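Alanine racemase 1 (Caldanaerobacter subterraneus subsp. tengcongensis MB4, PDB 4Y2W) is an alanine racemase family protein, built as a two-chain assembly in which each chain joins a TIM-barrel domain to a mainly beta C-terminal domain. Local coordinates at residues Val38-Ala43 with Leu84-Thr89. The protein carries 1 engineered substitution. Sequence-based numbering, arbitrary orientation.
Sequences VIKGDA and LIFGYT. With ALA (alanine), chain F.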
loop_
_atom_site.group_PDB
_atom_site.type_symbol
_atom_site.label_atom_id
_atom_site.label_comp_id
_atom_site.label_asym_id
_atom_site.label_seq_id
_atom_site.Cartn_x
_atom_site.Cartn_y
_atom_site.Cartn_z
ATOM N N VAL A 38 -5.470 -4.116 19.135
ATOM C CA VAL A 38 -4.465 -3.536 18.253
ATOM C C VAL A 38 -5.121 -3.392 16.885
ATOM O O VAL A 38 -5.540 -4.382 16.289
ATOM C CB VAL A 38 -3.204 -4.418 18.150
ATOM C CG1 VAL A 38 -2.204 -3.826 17.165
ATOM C CG2 VAL A 38 -2.566 -4.591 19.524
ATOM N N ILE A 39 -5.237 -2.156 16.412
ATOM C CA ILE A 39 -5.838 -1.881 15.109
ATOM C C ILE A 39 -4.933 -0.947 14.307
ATOM O O ILE A 39 -5.407 -0.100 13.543
ATOM C CB ILE A 39 -7.269 -1.303 15.242
ATOM C CG1 ILE A 39 -7.281 -0.027 16.093
ATOM C CG2 ILE A 39 -8.196 -2.340 15.855
ATOM C CD1 ILE A 39 -8.612 0.694 16.103
ATOM N N LYS A 40 -3.625 -1.127 14.477
ATOM C CA LYS A 40 -2.633 -0.348 13.740
ATOM C C LYS A 40 -2.627 -0.713 12.262
ATOM O O LYS A 40 -3.252 -1.691 11.851
ATOM C CB LYS A 40 -1.235 -0.531 14.346
ATOM C CG LYS A 40 -0.668 -1.946 14.311
ATOM C CD LYS A 40 0.302 -2.143 15.469
ATOM C CE LYS A 40 1.041 -3.465 15.398
ATOM N NZ LYS A 40 2.220 -3.354 14.501
ATOM N N GLY A 41 -1.922 0.085 11.470
ATOM C CA GLY A 41 -1.935 -0.061 10.021
ATOM C C GLY A 41 -3.349 -0.018 9.468
ATOM O O GLY A 41 -3.711 -0.831 8.620
ATOM N N ASP A 42 -4.148 0.926 9.964
ATOM C CA ASP A 42 -5.535 1.094 9.527
ATOM C C ASP A 42 -6.349 -0.187 9.772
ATOM O O ASP A 42 -7.041 -0.696 8.883
ATOM C CB ASP A 42 -5.579 1.524 8.052
ATOM C CG ASP A 42 -6.900 2.155 7.663
ATOM O OD1 ASP A 42 -7.497 2.849 8.504
ATOM O OD2 ASP A 42 -7.340 1.964 6.513
ATOM N N ALA A 43 -6.250 -0.693 11.000
ATOM C CA ALA A 43 -6.913 -1.930 11.409
ATOM C C ALA A 43 -6.489 -3.098 10.527
ATOM O O ALA A 43 -7.322 -3.899 10.094
ATOM C CB ALA A 43 -8.429 -1.756 11.391
ATOM N N LEU A 84 -3.616 4.035 22.918
ATOM C CA LEU A 84 -2.184 4.012 23.222
ATOM C C LEU A 84 -1.370 4.071 21.940
ATOM O O LEU A 84 -1.608 3.299 21.013
ATOM C CB LEU A 84 -1.813 2.747 24.005
ATOM C CG LEU A 84 -0.314 2.480 24.207
ATOM C CD1 LEU A 84 0.348 3.579 25.020
ATOM C CD2 LEU A 84 -0.095 1.128 24.861
ATOM N N ILE A 85 -0.406 4.986 21.906
ATOM C CA ILE A 85 0.539 5.098 20.800
ATOM C C ILE A 85 1.836 4.372 21.166
ATOM O O ILE A 85 2.573 4.821 22.042
ATOM C CB ILE A 85 0.849 6.576 20.484
ATOM C CG1 ILE A 85 -0.436 7.312 20.089
ATOM C CG2 ILE A 85 1.892 6.684 19.375
ATOM C CD1 ILE A 85 -0.354 8.817 20.215
ATOM N N PHE A 86 2.103 3.253 20.494
ATOM C CA PHE A 86 3.326 2.478 20.724
ATOM C C PHE A 86 4.559 3.280 20.336
ATOM O O PHE A 86 5.583 3.236 21.020
ATOM C CB PHE A 86 3.321 1.177 19.915
ATOM C CG PHE A 86 2.218 0.226 20.283
ATOM C CD1 PHE A 86 2.115 -0.274 21.573
ATOM C CD2 PHE A 86 1.293 -0.188 19.335
ATOM C CE1 PHE A 86 1.101 -1.155 21.916
ATOM C CE2 PHE A 86 0.277 -1.071 19.670
ATOM C CZ PHE A 86 0.181 -1.554 20.964
ATOM N N GLY A 87 4.452 4.014 19.232
ATOM C CA GLY A 87 5.590 4.712 18.657
ATOM C C GLY A 87 5.943 6.009 19.350
ATOM O O GLY A 87 5.332 6.395 20.349
ATOM N N TYR A 88 6.946 6.676 18.795
ATOM C CA TYR A 88 7.431 7.953 19.286
ATOM C C TYR A 88 6.584 9.073 18.699
ATOM O O TYR A 88 6.449 9.168 17.481
ATOM C CB TYR A 88 8.889 8.120 18.857
ATOM C CG TYR A 88 9.585 9.360 19.368
ATOM C CD1 TYR A 88 9.792 9.550 20.727
ATOM C CD2 TYR A 88 10.073 10.322 18.488
ATOM C CE1 TYR A 88 10.445 10.677 21.202
ATOM C CE2 TYR A 88 10.732 11.451 18.952
ATOM C CZ TYR A 88 10.914 11.625 20.310
ATOM O OH TYR A 88 11.565 12.740 20.791
ATOM N N THR A 89 6.005 9.901 19.566
ATOM C CA THR A 89 5.335 11.130 19.149
ATOM C C THR A 89 6.335 12.277 19.317
ATOM O O THR A 89 6.655 12.644 20.448
ATOM C CB THR A 89 4.080 11.409 20.002
ATOM O OG1 THR A 89 3.107 10.380 19.781
ATOM C CG2 THR A 89 3.471 12.769 19.657
HETATM N N ALA F . 1.971 -7.756 14.317
HETATM C CA ALA F . 2.948 -6.957 15.123
HETATM C C ALA F . 4.282 -6.751 14.391
HETATM O O ALA F . 5.006 -5.793 14.666
HETATM C CB ALA F . 3.182 -7.616 16.475
HETATM O OXT ALA F . 4.681 -7.526 13.517
#
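Val38 and Lys40 meet Phe86 through side chains alone while the backbones stay well apart, with Val38 CA 9.3 Å from Leu84 CA and Lys40 CA 9.5 Å from Ile85 CA. In the parallel eight-stranded TIM barrel, strands 34-38 and 83-85 flank strand 62-65, which hydrogen-bonds to Ile39 and Leu84; no hydrogen bond joins 38-43 directly to 84-89. At the C-terminal strand ends the distance is instead spanned by the broad, flat side chain of Phe86, whose CB points toward 38-43. Branched Val38 meets the edge of the ring near its plane, CG2 lying 4.3 Å from CZ, an apolar contact suited to the buried barrel. Lys40 contributes its aliphatic stem: CD approaches CE2 of Phe86 obliquely at 4.3 Å, so the ring packs against the CD methylene, while NZ continues past it toward the ligand. Just after Lys40 the chain winds into a left-handed helical turn, closed by Ala43 N to Ile39 O at 2.7 Å; Gly41, with a phi of 55°, readily adopts this conformation, and its N is hydrogen-bonded to OE2 of Glu70. Lys40 belongs to the pocket of the bound alanine, and its amine forms a salt bridge with Asp317 of the second subunit. A bend at chi4 (83°) ends the otherwise extended outer chain, leaving Lys40 NZ 3.7 Å from O of the alanine ligand.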